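Local structure of lectin CEL-IV, C-type (Cucumaria echinata, 3ALU) at residues E58-A61 / F62-L66. The protein is a calcium-dependent C-type lectin that binds galactose-containing sugars such as raffinose through an EPN-type carbohydrate recognition site. Residues are numbered along the deposited sequence; the frame is centred on the assembly and turned at random.
Sequences ESQA and FLTEL
The carbonyl oxygen of Q60 takes two donors from T64, one turn further on: the backbone N, 3.0 Å from Q60 O, and the hydroxyl OG1, 2.9 Å from the same oxygen. They arrive from opposite faces of the carbonyl plane, and OG1 stands 32° off it. What puts the hydroxyl there is the first torsion of T64 (chi1 -63°), which sets OG1 beside its own backbone N and turns CG2 away, anti to that N. T64 CB then rides 3.4 Å from Q60 O. The Q60 side chain, bent at its second torsion, runs slantwise past that of T64.

Around this twice-used carbonyl the ordinary i to i+4 pairs continue. F62 N is satisfied by E58 O and E65 N by A61 O, while L63 N gives S59 O the straightest of the backbone bonds between 58-61 and 62-66, 2.9 Å between the two atoms with 172° at the hydrogen. S59 O also has the leucine's CG 3.6 Å from it and lies near the ring plane of F62, at the edge. All this belongs to helix 57-70, the longer of the two helices of the C-type lectin fold, the other being 26-33; S59 and F62 lay it on strand 10-12 through F12 and T10. The side chain of Q60 is about 11 Å from that of the calcium ligand E113.

Near the start of the helix, S59 N is taken up by S56 OG. The hydroxyl-to-carbonyl pattern of T64 recurs further along, with T69 OG1 bonded to E65 O and S70 OG to L66 O. Q60, F62, L63 and L66 are buried: Q60 packs against I54, Y106 and F133, L63 meets I54, and the F62 ring stacks with F12. L8 of a second subunit packs on F62, E65 and L66.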
ATOM      1  N   GLU A  58      20.058   3.031   9.229  1.00 14.32           N
ATOM      2  CA  GLU A  58      18.726   2.562   9.567  1.00 15.47           C
ATOM      3  C   GLU A  58      18.376   1.279   8.832  1.00 14.99           C
ATOM      4  O   GLU A  58      17.770   0.397   9.418  1.00 15.18           O
ATOM      5  CB  GLU A  58      17.706   3.621   9.188  1.00 17.11           C
ATOM      6  CG  GLU A  58      17.754   4.820  10.113  1.00 24.65           C
ATOM      7  CD  GLU A  58      16.538   5.715   9.969  1.00 33.74           C
ATOM      8  OE1 GLU A  58      16.349   6.568  10.868  1.00 38.96           O
ATOM      9  OE2 GLU A  58      15.763   5.560   8.975  1.00 36.08           O
ATOM     10  N   SER A  59      18.702   1.195   7.543  1.00 13.97           N
ATOM     11  CA  SER A  59      18.430  -0.074   6.800  1.00 14.33           C
ATOM     12  C   SER A  59      19.282  -1.190   7.394  1.00 13.55           C
ATOM     13  O   SER A  59      18.810  -2.322   7.563  1.00 12.84           O
ATOM     14  CB  SER A  59      18.768   0.072   5.307  1.00 14.12           C
ATOM     15  OG  SER A  59      17.883   1.006   4.685  1.00 23.67           O
ATOM     16  N   GLN A  60      20.526  -0.887   7.764  1.00 11.97           N
ATOM     17  CA  GLN A  60      21.380  -1.886   8.350  1.00 11.20           C
ATOM     18  C   GLN A  60      20.761  -2.362   9.655  1.00 13.31           C
ATOM     19  O   GLN A  60      20.793  -3.554   9.952  1.00 14.00           O
ATOM     20  CB  GLN A  60      22.807  -1.298   8.588  1.00 12.86           C
ATOM     21  CG  GLN A  60      23.725  -2.166   9.464  1.00 13.44           C
ATOM     22  CD  GLN A  60      24.052  -3.518   8.892  1.00 13.01           C
ATOM     23  OE1 GLN A  60      24.505  -4.406   9.621  1.00 20.15           O
ATOM     24  NE2 GLN A  60      23.874  -3.677   7.594  1.00  9.61           N
ATOM     25  N   ALA A  61      20.235  -1.424  10.445  1.00 12.58           N
ATOM     26  CA  ALA A  61      19.639  -1.777  11.726  1.00 13.24           C
ATOM     27  C   ALA A  61      18.411  -2.655  11.491  1.00 12.86           C
ATOM     28  O   ALA A  61      18.205  -3.612  12.234  1.00 13.99           O
ATOM     29  CB  ALA A  61      19.249  -0.546  12.520  1.00 12.99           C
ATOM     30  N   PHE A  62      17.629  -2.315  10.476  1.00 13.46           N
ATOM     31  CA  PHE A  62      16.406  -3.091  10.189  1.00 12.77           C
ATOM     32  C   PHE A  62      16.779  -4.528   9.804  1.00 12.66           C
ATOM     33  O   PHE A  62      16.204  -5.493  10.332  1.00 13.16           O
ATOM     34  CB  PHE A  62      15.580  -2.472   9.083  1.00 12.92           C
ATOM     35  CG  PHE A  62      14.538  -3.416   8.568  1.00 12.68           C
ATOM     36  CD1 PHE A  62      14.696  -4.036   7.335  1.00 16.10           C
ATOM     37  CD2 PHE A  62      13.432  -3.700   9.335  1.00 17.10           C
ATOM     38  CE1 PHE A  62      13.736  -4.949   6.877  1.00 18.62           C
ATOM     39  CE2 PHE A  62      12.484  -4.588   8.889  1.00 17.20           C
ATOM     40  CZ  PHE A  62      12.633  -5.221   7.686  1.00 18.55           C
ATOM     41  N   LEU A  63      17.723  -4.679   8.878  1.00 12.45           N
ATOM     42  CA  LEU A  63      18.091  -6.038   8.449  1.00 12.47           C
ATOM     43  C   LEU A  63      18.732  -6.879   9.547  1.00 12.54           C
ATOM     44  O   LEU A  63      18.497  -8.087   9.635  1.00 12.26           O
ATOM     45  CB  LEU A  63      18.912  -6.040   7.150  1.00 11.66           C
ATOM     46  CG  LEU A  63      18.198  -5.424   5.934  1.00 12.52           C
ATOM     47  CD1 LEU A  63      19.149  -5.237   4.763  1.00 16.08           C
ATOM     48  CD2 LEU A  63      16.926  -6.329   5.482  1.00 14.76           C
ATOM     49  N   THR A  64      19.518  -6.235  10.420  1.00 12.92           N
ATOM     50  CA  THR A  64      20.070  -6.930  11.562  1.00 13.50           C
ATOM     51  C   THR A  64      18.942  -7.456  12.484  1.00 13.93           C
ATOM     52  O   THR A  64      18.997  -8.621  12.931  1.00 15.50           O
ATOM     53  CB  THR A  64      21.010  -6.016  12.351  1.00 14.65           C
ATOM     54  OG1 THR A  64      22.087  -5.674  11.485  1.00 15.84           O
ATOM     55  CG2 THR A  64      21.586  -6.772  13.538  1.00 15.92           C
ATOM     56  N   GLU A  65      17.932  -6.609  12.703  1.00 14.71           N
ATOM     57  CA  GLU A  65      16.836  -6.958  13.597  1.00 15.49           C
ATOM     58  C   GLU A  65      16.031  -8.078  12.916  1.00 14.70           C
ATOM     59  O   GLU A  65      15.565  -9.011  13.594  1.00 16.06           O
ATOM     60  CB  GLU A  65      15.958  -5.751  13.887  1.00 16.52           C
ATOM     61  CG  GLU A  65      14.788  -6.117  14.820  1.00 22.06           C
ATOM     62  CD  GLU A  65      14.156  -4.931  15.551  1.00 30.18           C
ATOM     63  OE1 GLU A  65      14.202  -3.784  15.044  1.00 34.80           O
ATOM     64  OE2 GLU A  65      13.583  -5.176  16.635  1.00 33.71           O
ATOM     65  N   LEU A  66      15.884  -8.001  11.599  1.00 14.71           N
ATOM     66  CA  LEU A  66      15.230  -9.081  10.856  1.00 15.08           C
ATOM     67  C   LEU A  66      15.933 -10.412  11.092  1.00 15.53           C
ATOM     68  O   LEU A  66      15.286 -11.450  11.429  1.00 15.79           O
ATOM     69  CB  LEU A  66      15.115  -8.750   9.366  1.00 14.69           C
ATOM     70  CG  LEU A  66      14.434  -9.825   8.485  1.00 16.40           C
ATOM     71  CD1 LEU A  66      13.028 -10.192   8.962  1.00 17.81           C
ATOM     72  CD2 LEU A  66      14.427  -9.384   7.020  1.00 18.18           C
TER